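Local structure of actin-binding protein, cofilin/tropomyosin family protein, putative (Entamoeba histolytica, 4LIZ) at residues F4-V9 with N36-D41; F26-V31 with A59-Y64; I114-T119 with D127-K132; Y65-G70 with K78-S83; A53-D58 with I82-E87. The protein binds actin filaments and stabilizes them, and may contribute to phagocytosis and pseudopod formation by maintaining filamentous actin. All coordinates share one frame; numbering follows the deposited sequence.

How the interactions relate
The five contacts illustrate how one mixed sheet, in strand order 37-44, 26-32, 60-69, 76-85, 114-118, organises a whole ADF-family domain. Interaction 1 closes one outer strand with the N-terminal chain, and interaction 3 lays a helix by the other; their centres lie about 24 Å apart on opposite sides of the chain's centre. Interactions 2 and 4 are neighbouring strand pairs that share strand 60-69, with centres about 14 Å apart. Interaction 5 sits about 8 Å from interaction 2 between centres, tied to it through Gln-61 and Lys-56. The sodium ion, bound at Glu-15, Asp-18, Asn-21 and Val-24, lies near interaction 4, about 4 Å from the side chain of Arg-66.

Interaction 1: F4-V9 with N36-D41; sequences FDLSEV and NKLVVD
The ring of Phe-4 carries the CB of Asn-36 over the centre of one face, a CH-pi contact with CB 3.4 Å from the ring centroid. The amide of Asn-36 continues this overlap, its plane only 14° from that of the ring, and ND2 approaches CE1 of Phe-4. Lys-37 N and Leu-38 CD1 come to the ring obliquely, while Val-31 and Leu-101 also touch Phe-4.

Beside the ring the backbones join through a single bridge between Asp-5 and Lys-37. Asp-5 N gives a nearly straight bond to Asn-36 O (2.8 Å, 179°), and Leu-38 N returns one to Asp-5 O at 3.1 Å. In this way the chain before helix 10-17 is fastened to outer strand 37-44 of the ADF-type sheet.

The turn that follows is an Asx turn: Asp-5 OD1 accepts from Ser-7 N (2.8 Å) and also from Ser-7 OG, two bonds that fix the carboxylate's rotation. CG of Asp-5 lies anti to the backbone N (chi1 172°), which sets the carboxylate alongside the extended Lys-37 chain. Lys-37 NZ stays beyond salt-bridge range of Glu-8 OE2, at 4.3 Å, and one water joins Ser-7 OG and Glu-8 OE2, with a weak bond to NZ. A second water links Asp-5 O, Leu-38 O and Glu-8 N, and a third connects Glu-8 OE1 to Val-40 N. Beneath this polar network Leu-38 meets Leu-6 through CD1 and Val-9 through CD2, whose approach to Val-9 CG2 is 3.8 Å.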
# COMPACT_ATOMS: atom_id res chain seq x y z
N PHE A 4 11.36 -13.26 2.09
CA PHE A 4 9.95 -13.37 2.39
C PHE A 4 9.21 -13.99 1.21
O PHE A 4 9.53 -13.69 0.11
CB PHE A 4 9.36 -11.98 2.67
CG PHE A 4 9.44 -11.58 4.10
CD1 PHE A 4 10.64 -11.22 4.65
CD2 PHE A 4 8.36 -11.61 4.89
CE1 PHE A 4 10.73 -10.88 5.97
CE2 PHE A 4 8.44 -11.27 6.20
CZ PHE A 4 9.62 -10.90 6.75
N ASP A 5 8.23 -14.84 1.52
CA ASP A 5 7.30 -15.38 0.54
C ASP A 5 6.26 -14.30 0.19
O ASP A 5 5.51 -13.90 1.03
CB ASP A 5 6.67 -16.62 1.15
CG ASP A 5 5.51 -17.21 0.31
OD1 ASP A 5 5.23 -16.76 -0.78
OD2 ASP A 5 4.99 -18.24 0.78
N LEU A 6 6.30 -13.92 -1.07
CA LEU A 6 5.38 -12.88 -1.63
C LEU A 6 4.29 -13.43 -2.53
O LEU A 6 3.65 -12.70 -3.27
CB LEU A 6 6.16 -11.77 -2.38
CG LEU A 6 7.24 -11.02 -1.63
CD1 LEU A 6 7.73 -9.84 -2.45
CD2 LEU A 6 6.84 -10.69 -0.23
N SER A 7 4.08 -14.77 -2.44
CA SER A 7 3.08 -15.45 -3.26
C SER A 7 1.67 -14.85 -3.20
O SER A 7 0.90 -15.03 -4.17
CB SER A 7 3.09 -16.94 -2.96
OG SER A 7 2.76 -17.28 -1.70
N GLU A 8 1.30 -14.26 -2.10
CA GLU A 8 -0.03 -13.67 -1.88
C GLU A 8 -0.22 -12.29 -2.49
O GLU A 8 -1.30 -11.75 -2.44
CB GLU A 8 -0.47 -13.68 -0.42
CG GLU A 8 -0.57 -15.03 0.25
CD GLU A 8 -1.81 -15.73 -0.26
OE1 GLU A 8 -2.90 -15.11 -0.19
OE2 GLU A 8 -1.63 -16.82 -0.74
N VAL A 9 0.83 -11.68 -3.00
CA VAL A 9 0.79 -10.27 -3.41
C VAL A 9 0.22 -9.98 -4.76
O VAL A 9 -0.55 -9.08 -4.98
CB VAL A 9 2.20 -9.60 -3.21
CG1 VAL A 9 2.16 -8.15 -3.66
CG2 VAL A 9 2.67 -9.76 -1.78
N ASN A 36 8.47 -16.53 7.02
CA ASN A 36 8.34 -15.12 6.60
C ASN A 36 7.47 -15.11 5.31
O ASN A 36 7.95 -15.57 4.26
CB ASN A 36 9.73 -14.55 6.34
CG ASN A 36 10.54 -14.46 7.64
OD1 ASN A 36 10.00 -14.50 8.73
ND2 ASN A 36 11.84 -14.33 7.49
N LYS A 37 6.35 -14.41 5.45
CA LYS A 37 5.37 -14.36 4.35
C LYS A 37 4.47 -13.13 4.49
O LYS A 37 4.13 -12.77 5.58
CB LYS A 37 4.46 -15.63 4.47
CG LYS A 37 3.39 -15.76 3.47
CD LYS A 37 2.60 -17.10 3.72
CE LYS A 37 1.83 -17.33 2.44
NZ LYS A 37 0.70 -18.25 2.64
N LEU A 38 4.03 -12.57 3.36
CA LEU A 38 2.97 -11.60 3.39
C LEU A 38 1.60 -12.29 3.25
O LEU A 38 1.48 -13.32 2.54
CB LEU A 38 3.15 -10.61 2.23
CG LEU A 38 3.90 -9.31 2.62
CD1 LEU A 38 5.25 -9.66 3.10
CD2 LEU A 38 3.92 -8.35 1.51
N VAL A 39 0.64 -11.75 3.90
CA VAL A 39 -0.75 -12.24 3.83
C VAL A 39 -1.67 -11.08 3.58
O VAL A 39 -1.35 -9.90 3.88
CB VAL A 39 -1.15 -12.99 5.13
CG1 VAL A 39 -0.20 -14.23 5.26
CG2 VAL A 39 -1.17 -12.11 6.36
N VAL A 40 -2.88 -11.34 3.13
CA VAL A 40 -3.87 -10.29 3.02
C VAL A 40 -4.54 -10.01 4.36
O VAL A 40 -5.14 -10.88 4.93
CB VAL A 40 -4.97 -10.66 2.01
CG1 VAL A 40 -6.11 -9.68 2.06
CG2 VAL A 40 -4.38 -10.71 0.64
N ASP A 41 -4.40 -8.78 4.85
CA ASP A 41 -5.14 -8.31 6.00
C ASP A 41 -6.53 -7.78 5.69
O ASP A 41 -7.43 -7.99 6.40
CB ASP A 41 -4.35 -7.22 6.75
CG ASP A 41 -3.16 -7.75 7.53
OD1 ASP A 41 -3.01 -8.94 7.69
OD2 ASP A 41 -2.39 -6.90 7.96
O HOH W 1 2.84 -13.97 0.31
O HOH W 2 0.55 -18.33 -0.69
O HOH W 3 -3.65 -13.98 2.24

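Interaction 2: F26-V31 with A59-Y64; sequences FVVFGV and ALQFAY
Val-28 and Ala-63, a non-hydrogen-bonded antiparallel pair, set their side chains next to each other on one face of the sheet, Val-28 CG2 4.0 Å from Ala-63 CB. Helix 48-54 covers this face, Ala-54 touching Val-28 and Val-51 touching Ala-63. On the other face, Val-27 sets CG1 against the CB of Tyr-64. Its CG2 lies over one face of the Phe-29 ring, offset toward the rim, so two residues of the same strand pack along their shared side. Further along, Val-31 CG2 meets Leu-60 CD2 at 3.9 Å and approaches the Phe-62 ring obliquely; CG2 is placed beside the backbone N because CG1 takes the position anti to it (chi1 -180°). Leu-60 and Phe-62 also rest on helix 92-108, and Tyr-64 on helix 10-17.

Strands 26-31 and 60-64 run antiparallel at 162°, their axes 4.6 Å apart, as central neighbours in the ADF-family sheet. The paired backbones bond reciprocally: Val-27 N to Tyr-64 O at 2.9 Å and Tyr-64 N to Val-27 O, then Phe-29 N to Phe-62 O at 2.8 Å and Phe-62 N to Phe-29 O. Where the direct pairing stops, a water takes over, accepting from Val-31 N and donating to Leu-60 O at 2.7 Å. At this end Gln-61 brings CB to within 3.2 Å of Phe-29 O; its OE1 accepts from Lys-56 N, while NE2 donates to Ala-54 O and Asp-41 OD2. Tyr-64 OH is hydrogen-bonded to Asn-111 O. Those amide partners let polar Gln-61 sit among apolar neighbours.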
# COMPACT_ATOMS: atom_id res chain seq x y z
N PHE A 26 -8.75 -1.69 -3.08
CA PHE A 26 -7.60 -1.62 -2.17
C PHE A 26 -7.25 -2.94 -1.62
O PHE A 26 -8.09 -3.86 -1.52
CB PHE A 26 -7.95 -0.64 -0.97
CG PHE A 26 -8.70 -1.26 0.17
CD1 PHE A 26 -10.06 -1.31 0.09
CD2 PHE A 26 -8.09 -1.81 1.24
CE1 PHE A 26 -10.79 -1.92 1.11
CE2 PHE A 26 -8.77 -2.41 2.26
CZ PHE A 26 -10.16 -2.53 2.13
N VAL A 27 -6.00 -3.10 -1.17
CA VAL A 27 -5.53 -4.20 -0.42
C VAL A 27 -4.55 -3.79 0.64
O VAL A 27 -3.79 -2.81 0.37
CB VAL A 27 -4.97 -5.35 -1.28
CG1 VAL A 27 -3.81 -4.83 -2.16
CG2 VAL A 27 -4.55 -6.58 -0.52
N VAL A 28 -4.61 -4.41 1.79
CA VAL A 28 -3.62 -4.24 2.87
C VAL A 28 -3.01 -5.56 3.15
O VAL A 28 -3.76 -6.55 3.36
CB VAL A 28 -4.25 -3.60 4.12
CG1 VAL A 28 -3.21 -3.47 5.23
CG2 VAL A 28 -4.89 -2.28 3.82
N PHE A 29 -1.66 -5.67 3.16
CA PHE A 29 -0.95 -6.83 3.49
C PHE A 29 -0.30 -6.76 4.84
O PHE A 29 0.24 -5.69 5.23
CB PHE A 29 0.21 -7.10 2.48
CG PHE A 29 -0.23 -7.24 1.03
CD1 PHE A 29 -0.80 -8.46 0.62
CD2 PHE A 29 -0.13 -6.22 0.10
CE1 PHE A 29 -1.19 -8.59 -0.69
CE2 PHE A 29 -0.54 -6.42 -1.22
CZ PHE A 29 -1.08 -7.61 -1.58
N GLY A 30 -0.42 -7.83 5.57
CA GLY A 30 0.33 -8.01 6.79
C GLY A 30 1.47 -8.95 6.63
O GLY A 30 1.71 -9.59 5.59
N VAL A 31 2.31 -8.98 7.64
CA VAL A 31 3.57 -9.69 7.59
C VAL A 31 3.61 -10.74 8.67
O VAL A 31 3.50 -10.39 9.86
CB VAL A 31 4.75 -8.62 7.70
CG1 VAL A 31 6.10 -9.31 7.65
CG2 VAL A 31 4.75 -7.63 6.61
N ALA A 59 2.13 -3.06 13.97
CA ALA A 59 2.40 -3.91 12.86
C ALA A 59 3.26 -3.24 11.77
O ALA A 59 3.20 -2.04 11.60
CB ALA A 59 1.06 -4.39 12.22
N LEU A 60 3.89 -4.11 11.02
CA LEU A 60 4.54 -3.76 9.72
C LEU A 60 3.55 -4.21 8.61
O LEU A 60 3.23 -5.39 8.55
CB LEU A 60 5.88 -4.53 9.61
CG LEU A 60 6.80 -3.94 8.56
CD1 LEU A 60 8.15 -4.72 8.42
CD2 LEU A 60 6.25 -4.11 7.23
N GLN A 61 3.13 -3.30 7.78
CA GLN A 61 2.12 -3.60 6.74
C GLN A 61 2.44 -2.89 5.45
O GLN A 61 3.30 -1.97 5.42
CB GLN A 61 0.73 -3.26 7.24
CG GLN A 61 0.20 -4.10 8.40
CD GLN A 61 -0.97 -3.49 9.08
OE1 GLN A 61 -0.87 -2.49 9.75
NE2 GLN A 61 -2.15 -4.02 8.76
N PHE A 62 1.80 -3.25 4.34
CA PHE A 62 1.84 -2.56 3.11
C PHE A 62 0.47 -2.31 2.57
O PHE A 62 -0.41 -3.14 2.91
CB PHE A 62 2.65 -3.31 2.04
CG PHE A 62 4.10 -3.57 2.45
CD1 PHE A 62 4.48 -4.73 3.07
CD2 PHE A 62 5.04 -2.61 2.13
CE1 PHE A 62 5.82 -4.93 3.52
CE2 PHE A 62 6.35 -2.85 2.48
CZ PHE A 62 6.70 -3.95 3.14
N ALA A 63 0.20 -1.34 1.81
CA ALA A 63 -1.08 -1.12 1.25
C ALA A 63 -0.96 -0.63 -0.14
O ALA A 63 -0.00 0.04 -0.58
CB ALA A 63 -1.96 -0.19 2.11
N TYR A 64 -2.00 -0.86 -0.96
CA TYR A 64 -2.07 -0.48 -2.32
C TYR A 64 -3.50 -0.20 -2.73
O TYR A 64 -4.35 -1.05 -2.47
CB TYR A 64 -1.47 -1.63 -3.20
CG TYR A 64 -1.39 -1.32 -4.67
CD1 TYR A 64 -0.56 -0.36 -5.18
CD2 TYR A 64 -2.13 -2.10 -5.56
CE1 TYR A 64 -0.43 -0.15 -6.55
CE2 TYR A 64 -2.01 -1.91 -6.96
CZ TYR A 64 -1.16 -0.93 -7.42
OH TYR A 64 -0.93 -0.76 -8.82
O HOH W 4 1.78 -7.25 9.85

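Interaction 3: I114-T119 with D127-K132; sequences IELHAT and DEIAAK
The ADF-type fold flanks its mixed sheet with helices, and here outer strand 114-118 meets the C-terminal helix 126-137. The short segments run at 143° to each other, their axes 10.0 Å apart, and no hydrogen bond crosses between them: the contact is made by side chains.

Two residues of the strand, Ile-114 and Leu-116, start toward the helix and meet Ile-129 and Lys-132. Leu-116 places CD1 against both CG1 and CD1 of Ile-129, each at 3.7 Å, and its CD2 lies beside the CD of Lys-132 as the two chains slide past each other in opposite directions. The aliphatic part of Lys-132 covers Ile-114, with Lys-132 CE 3.9 Å from Ile-114 CG2. Extended through CE, the lysine chain carries CD and CE along Ile-114 and Leu-116, and the bend at the last torsion (chi4 76°) then turns NZ. Val-80 of the neighbouring strand also touches Ile-114 and Leu-116, while Ile-133 of the helix packs on Ile-114.

Ile-114 carries CG1 between its backbone N and carbonyl carbon (chi1 59°), which sends the longer branch to Ile-129 nearly at right angles, with Ile-114 CD1 only 3.4 Å from Ile-129 CG2, tighter than usual carbon contact.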
# COMPACT_ATOMS: atom_id res chain seq x y z
N ILE A 114 2.44 7.23 -6.62
CA ILE A 114 3.03 7.78 -5.48
C ILE A 114 3.36 6.67 -4.52
O ILE A 114 2.67 5.62 -4.43
CB ILE A 114 2.29 8.84 -4.78
CG1 ILE A 114 0.97 8.37 -4.33
CG2 ILE A 114 2.09 10.12 -5.65
CD1 ILE A 114 0.37 9.31 -3.29
N GLU A 115 4.45 6.81 -3.76
CA GLU A 115 4.87 5.95 -2.70
C GLU A 115 5.02 6.75 -1.43
O GLU A 115 5.61 7.87 -1.45
CB GLU A 115 6.26 5.32 -3.02
CG GLU A 115 6.88 4.63 -1.85
CD GLU A 115 8.20 3.89 -2.13
OE1 GLU A 115 8.66 3.98 -3.32
OE2 GLU A 115 8.69 3.27 -1.19
N LEU A 116 4.47 6.27 -0.34
CA LEU A 116 4.49 6.93 0.96
C LEU A 116 4.96 5.95 1.99
O LEU A 116 4.53 4.76 2.01
CB LEU A 116 3.12 7.41 1.40
CG LEU A 116 2.38 8.21 0.32
CD1 LEU A 116 0.84 8.14 0.34
CD2 LEU A 116 3.02 9.55 0.30
N HIS A 117 5.81 6.34 2.92
CA HIS A 117 6.11 5.60 4.05
C HIS A 117 5.45 6.28 5.29
O HIS A 117 5.66 7.52 5.52
CB HIS A 117 7.64 5.49 4.35
CG HIS A 117 7.97 4.68 5.53
ND1 HIS A 117 7.68 3.34 5.66
CD2 HIS A 117 8.46 5.04 6.74
CE1 HIS A 117 8.03 2.89 6.83
NE2 HIS A 117 8.51 3.92 7.51
N ALA A 118 4.75 5.55 6.10
CA ALA A 118 4.01 6.13 7.21
C ALA A 118 4.26 5.31 8.45
O ALA A 118 4.44 4.10 8.47
CB ALA A 118 2.49 6.10 6.89
N THR A 119 4.27 6.03 9.58
CA THR A 119 4.41 5.44 10.88
C THR A 119 3.23 5.81 11.81
O THR A 119 3.07 5.23 12.81
CB THR A 119 5.76 5.80 11.57
OG1 THR A 119 5.77 7.19 11.87
CG2 THR A 119 6.95 5.43 10.66
N ASP A 127 -6.20 14.82 1.37
CA ASP A 127 -5.90 16.01 0.61
C ASP A 127 -4.41 16.15 0.28
O ASP A 127 -4.07 16.71 -0.66
CB ASP A 127 -6.53 17.29 1.22
CG ASP A 127 -5.81 17.80 2.47
OD1 ASP A 127 -6.27 17.58 3.56
OD2 ASP A 127 -4.79 18.44 2.26
N GLU A 128 -3.58 15.73 1.21
CA GLU A 128 -2.14 15.75 1.00
C GLU A 128 -1.72 14.80 -0.10
O GLU A 128 -0.96 15.15 -0.95
CB GLU A 128 -1.40 15.42 2.29
CG GLU A 128 -1.65 16.38 3.45
CD GLU A 128 -0.98 15.94 4.74
OE1 GLU A 128 -0.30 14.97 4.73
OE2 GLU A 128 -1.16 16.59 5.76
N ILE A 129 -2.28 13.59 -0.09
CA ILE A 129 -1.92 12.62 -1.11
C ILE A 129 -2.50 13.09 -2.46
O ILE A 129 -1.85 13.04 -3.52
CB ILE A 129 -2.53 11.30 -0.68
CG1 ILE A 129 -1.80 10.78 0.49
CG2 ILE A 129 -2.50 10.30 -1.87
CD1 ILE A 129 -2.40 9.62 1.22
N ALA A 130 -3.73 13.62 -2.59
CA ALA A 130 -4.30 14.15 -3.78
C ALA A 130 -3.46 15.25 -4.35
O ALA A 130 -3.24 15.28 -5.54
CB ALA A 130 -5.74 14.63 -3.49
N ALA A 131 -2.93 16.14 -3.48
CA ALA A 131 -2.08 17.24 -4.00
C ALA A 131 -0.75 16.66 -4.55
O ALA A 131 -0.31 17.11 -5.59
CB ALA A 131 -1.85 18.21 -2.88
N LYS A 132 -0.21 15.67 -3.89
CA LYS A 132 1.05 14.99 -4.34
C LYS A 132 0.86 14.35 -5.65
O LYS A 132 1.73 14.45 -6.54
CB LYS A 132 1.62 14.12 -3.29
CG LYS A 132 2.99 13.49 -3.60
CD LYS A 132 3.22 12.39 -2.55
CE LYS A 132 4.49 11.59 -2.88
NZ LYS A 132 5.73 12.37 -2.52

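Interaction 4: Y65-G70 with K78-S83; sequences YRTISG and KFVFIS
Aromatic contact is led by Tyr-65, whose ring lies alongside Val-80. The CB of Val-80 sits over one face, 3.8 Å from the ring centroid, in a CH-pi contact offset toward the rim, and Val-80 CG1 lies 3.5 Å from Tyr-65 CE2. Ile-82 CD1 meets the ring at its edge, in plane. The ring gets there because Tyr-65 CG stands between the backbone N and the carbonyl carbon (chi1 70°). On the opposite face of the sheet, Arg-66 CB touches Phe-79 CE1 obliquely at 3.7 Å.

Backbone bonding supplies the second kind. Tyr-65 and Val-80 exchange bonds, Val-80 N to Tyr-65 O being the straighter at 171°, and Thr-67 and Lys-78 do likewise, with Thr-67 N 2.8 Å from Lys-78 O. These belong to the beta hairpin of strands 60-69 and 76-85, whose connection carries the F-loop motif (Asp-71 to Arg-76), probably important for stable binding to G- and F-actin.

Aliphatic contacts follow near the loop: Thr-67 CG2 approaches Val-80 CG2, and Ser-69 CB lies 3.8 Å from Lys-78 CG. The polar ends turn elsewhere, Lys-78 NZ bonding His-137 ND1 and the Arg-66 guanidinium forming a salt bridge with Asp-19.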
# COMPACT_ATOMS: atom_id res chain seq x y z
N TYR A 65 -3.80 0.97 -3.26
CA TYR A 65 -5.16 1.31 -3.65
C TYR A 65 -5.22 2.20 -4.89
O TYR A 65 -4.28 2.83 -5.24
CB TYR A 65 -5.95 1.94 -2.48
CG TYR A 65 -5.55 3.33 -2.04
CD1 TYR A 65 -6.17 4.44 -2.53
CD2 TYR A 65 -4.54 3.50 -1.13
CE1 TYR A 65 -5.79 5.69 -2.13
CE2 TYR A 65 -4.17 4.76 -0.71
CZ TYR A 65 -4.80 5.84 -1.23
OH TYR A 65 -4.46 7.09 -0.87
N ARG A 66 -6.39 2.20 -5.49
CA ARG A 66 -6.67 3.00 -6.66
C ARG A 66 -7.50 4.20 -6.26
O ARG A 66 -8.26 4.15 -5.36
CB ARG A 66 -7.37 2.24 -7.77
CG ARG A 66 -8.75 1.77 -7.44
CD ARG A 66 -9.27 0.88 -8.54
NE ARG A 66 -9.64 1.57 -9.74
CZ ARG A 66 -9.40 1.16 -10.98
NH1 ARG A 66 -8.73 0.06 -11.21
NH2 ARG A 66 -9.86 1.87 -11.98
N THR A 67 -7.25 5.29 -6.97
CA THR A 67 -7.93 6.54 -6.76
C THR A 67 -8.04 7.29 -8.10
O THR A 67 -7.58 6.85 -9.04
CB THR A 67 -7.28 7.37 -5.63
OG1 THR A 67 -8.13 8.46 -5.27
CG2 THR A 67 -5.99 7.91 -6.04
N ILE A 68 -8.78 8.37 -8.14
CA ILE A 68 -8.95 9.16 -9.38
C ILE A 68 -8.32 10.54 -9.22
O ILE A 68 -8.39 11.15 -8.14
CB ILE A 68 -10.44 9.25 -9.69
CG1 ILE A 68 -11.00 7.85 -9.88
CG2 ILE A 68 -10.66 10.03 -10.99
CD1 ILE A 68 -12.53 7.75 -9.89
N SER A 69 -7.64 11.02 -10.26
CA SER A 69 -7.11 12.39 -10.22
C SER A 69 -7.47 13.10 -11.53
O SER A 69 -7.27 12.56 -12.61
CB SER A 69 -5.59 12.42 -10.09
OG SER A 69 -5.10 13.73 -9.70
N GLY A 70 -7.91 14.33 -11.42
CA GLY A 70 -8.09 15.11 -12.65
C GLY A 70 -8.79 16.39 -12.37
O GLY A 70 -9.53 16.48 -11.40
N LYS A 78 -5.23 6.50 -10.67
CA LYS A 78 -3.90 6.59 -10.12
C LYS A 78 -3.82 5.54 -9.00
O LYS A 78 -4.81 5.17 -8.39
CB LYS A 78 -3.71 7.95 -9.43
CG LYS A 78 -3.84 9.11 -10.44
CD LYS A 78 -2.66 9.22 -11.33
CE LYS A 78 -2.79 10.51 -12.18
NZ LYS A 78 -1.58 10.69 -13.02
N PHE A 79 -2.61 5.03 -8.79
CA PHE A 79 -2.37 4.00 -7.80
C PHE A 79 -1.43 4.51 -6.74
O PHE A 79 -0.41 5.16 -7.04
CB PHE A 79 -1.81 2.77 -8.45
CG PHE A 79 -2.72 2.18 -9.49
CD1 PHE A 79 -3.93 1.59 -9.16
CD2 PHE A 79 -2.38 2.28 -10.84
CE1 PHE A 79 -4.77 1.13 -10.14
CE2 PHE A 79 -3.25 1.83 -11.81
CZ PHE A 79 -4.43 1.25 -11.46
N VAL A 80 -1.75 4.24 -5.49
CA VAL A 80 -1.00 4.68 -4.29
C VAL A 80 -0.43 3.45 -3.64
O VAL A 80 -1.15 2.52 -3.29
CB VAL A 80 -1.90 5.46 -3.35
CG1 VAL A 80 -1.11 5.89 -2.11
CG2 VAL A 80 -2.53 6.71 -4.02
N PHE A 81 0.89 3.45 -3.33
CA PHE A 81 1.62 2.44 -2.59
C PHE A 81 2.02 2.99 -1.27
O PHE A 81 2.69 4.02 -1.21
CB PHE A 81 2.80 1.86 -3.37
CG PHE A 81 3.68 0.99 -2.56
CD1 PHE A 81 3.27 -0.21 -2.02
CD2 PHE A 81 5.02 1.34 -2.32
CE1 PHE A 81 4.09 -1.07 -1.27
CE2 PHE A 81 5.82 0.55 -1.57
CZ PHE A 81 5.40 -0.67 -1.06
N ILE A 82 1.70 2.35 -0.17
CA ILE A 82 2.07 2.77 1.18
C ILE A 82 2.81 1.66 1.83
O ILE A 82 2.42 0.46 1.88
CB ILE A 82 0.82 3.05 2.04
CG1 ILE A 82 0.12 4.28 1.48
CG2 ILE A 82 1.17 3.14 3.49
CD1 ILE A 82 -1.33 4.42 1.90
N SER A 83 3.97 1.95 2.47
CA SER A 83 4.61 1.13 3.49
C SER A 83 4.30 1.66 4.89
O SER A 83 4.28 2.88 5.06
CB SER A 83 6.12 0.96 3.21
OG SER A 83 6.76 2.21 3.30

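Interaction 5: A53-D58 with I82-E87; sequences AALKED and ISWAGE
Trp-84 NE1 donates to the backbone oxygen of Lys-56 at 2.8 Å, the one hydrogen bond that crosses this contact. Its N-H points at the acceptor with an angle of 159°, and the oxygen stays in the indole plane. Relative to the carbonyl, the donor stands above its plane, 43° out of it. Trp-84 CG lies anti to the backbone N (chi1 166°), which swings the indole across to segment 53-58.

Each face of the indole is occupied. Leu-55 lies over one, with CB 4.0 Å from the centroid of the six-membered ring; Leu-55 CD1 lies 3.8 Å from Trp-84 CE3, and its CD2 leans toward CG. Gly-86 N is above the opposite face, toward the rim. The backbones come close farther on, where Gly-86 CA makes a CA-H...O contact of 3.2 Å with Glu-57 O.

The loop between helix 48-54 and strand 60-69 is thereby joined to the end of strand 76-85 of the ADF-family sheet. Ala-118 and Leu-121 also touch Trp-84. With its donor satisfied at the ring edge, the hydrocarbon of Leu-55 over one face and the backbone of Gly-86 over the other, the contact probably restrains rotation of the indole.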
# COMPACT_ATOMS: atom_id res chain seq x y z
N ALA A 53 -8.14 2.26 8.21
CA ALA A 53 -8.78 1.44 9.19
C ALA A 53 -8.18 0.12 9.50
O ALA A 53 -8.33 -0.47 10.57
CB ALA A 53 -10.25 1.25 8.79
N ALA A 54 -7.47 -0.43 8.51
CA ALA A 54 -6.78 -1.68 8.60
C ALA A 54 -5.32 -1.64 9.11
O ALA A 54 -4.78 -2.70 9.42
CB ALA A 54 -6.81 -2.43 7.24
N LEU A 55 -4.78 -0.42 9.19
CA LEU A 55 -3.39 -0.28 9.63
C LEU A 55 -3.27 -0.35 11.16
O LEU A 55 -3.99 0.44 11.78
CB LEU A 55 -2.81 0.98 9.08
CG LEU A 55 -2.67 1.03 7.56
CD1 LEU A 55 -2.17 2.40 7.05
CD2 LEU A 55 -1.76 -0.03 7.04
N LYS A 56 -2.42 -1.15 11.69
CA LYS A 56 -2.36 -1.45 13.14
C LYS A 56 -1.07 -0.86 13.72
O LYS A 56 0.01 -0.92 13.15
CB LYS A 56 -2.44 -2.92 13.36
CG LYS A 56 -3.67 -3.64 12.83
CD LYS A 56 -4.95 -2.94 13.35
CE LYS A 56 -6.21 -3.61 12.79
NZ LYS A 56 -7.25 -2.56 12.69
N GLU A 57 -1.24 -0.21 14.88
CA GLU A 57 -0.13 0.47 15.53
C GLU A 57 1.02 -0.40 15.87
O GLU A 57 2.18 0.10 15.91
CB GLU A 57 -0.67 1.07 16.88
CG GLU A 57 0.34 2.07 17.48
CD GLU A 57 0.13 2.41 18.93
OE1 GLU A 57 -1.01 2.23 19.44
OE2 GLU A 57 1.14 2.87 19.52
N ASP A 58 0.84 -1.66 16.03
CA ASP A 58 1.90 -2.60 16.35
C ASP A 58 2.42 -3.48 15.25
O ASP A 58 3.07 -4.50 15.48
CB ASP A 58 1.51 -3.43 17.57
CG ASP A 58 0.41 -4.39 17.28
OD1 ASP A 58 -0.28 -4.20 16.26
OD2 ASP A 58 0.25 -5.35 18.04
N ILE A 82 1.70 2.35 -0.17
CA ILE A 82 2.07 2.77 1.18
C ILE A 82 2.81 1.66 1.83
O ILE A 82 2.42 0.46 1.88
CB ILE A 82 0.82 3.05 2.04
CG1 ILE A 82 0.12 4.28 1.48
CG2 ILE A 82 1.17 3.14 3.49
CD1 ILE A 82 -1.33 4.42 1.90
N SER A 83 3.97 1.95 2.47
CA SER A 83 4.61 1.13 3.49
C SER A 83 4.30 1.66 4.89
O SER A 83 4.28 2.88 5.06
CB SER A 83 6.12 0.96 3.21
OG SER A 83 6.76 2.21 3.30
N TRP A 84 4.05 0.79 5.84
CA TRP A 84 3.60 1.18 7.14
C TRP A 84 4.42 0.44 8.16
O TRP A 84 4.50 -0.80 8.21
CB TRP A 84 2.10 0.77 7.36
CG TRP A 84 1.59 0.83 8.78
CD1 TRP A 84 1.54 -0.15 9.62
CD2 TRP A 84 1.10 2.01 9.43
NE1 TRP A 84 0.97 0.25 10.82
CE2 TRP A 84 0.68 1.60 10.70
CE3 TRP A 84 0.91 3.33 9.04
CZ2 TRP A 84 0.12 2.55 11.60
CZ3 TRP A 84 0.35 4.27 9.92
CH2 TRP A 84 -0.03 3.84 11.19
N ALA A 85 5.01 1.18 9.16
CA ALA A 85 5.73 0.66 10.28
C ALA A 85 5.18 1.36 11.50
O ALA A 85 5.58 2.49 11.80
CB ALA A 85 7.26 0.94 10.18
N GLY A 86 4.25 0.71 12.18
CA GLY A 86 3.56 1.31 13.32
C GLY A 86 4.56 1.62 14.45
O GLY A 86 5.54 0.86 14.61
N GLU A 87 4.16 2.64 15.20
CA GLU A 87 5.08 3.09 16.28
C GLU A 87 5.10 2.14 17.43
O GLU A 87 6.04 2.23 18.28
CB GLU A 87 4.74 4.50 16.71
CG GLU A 87 5.21 5.41 15.57
CD GLU A 87 4.78 6.88 15.70
OE1 GLU A 87 4.07 7.25 16.67
OE2 GLU A 87 5.14 7.68 14.78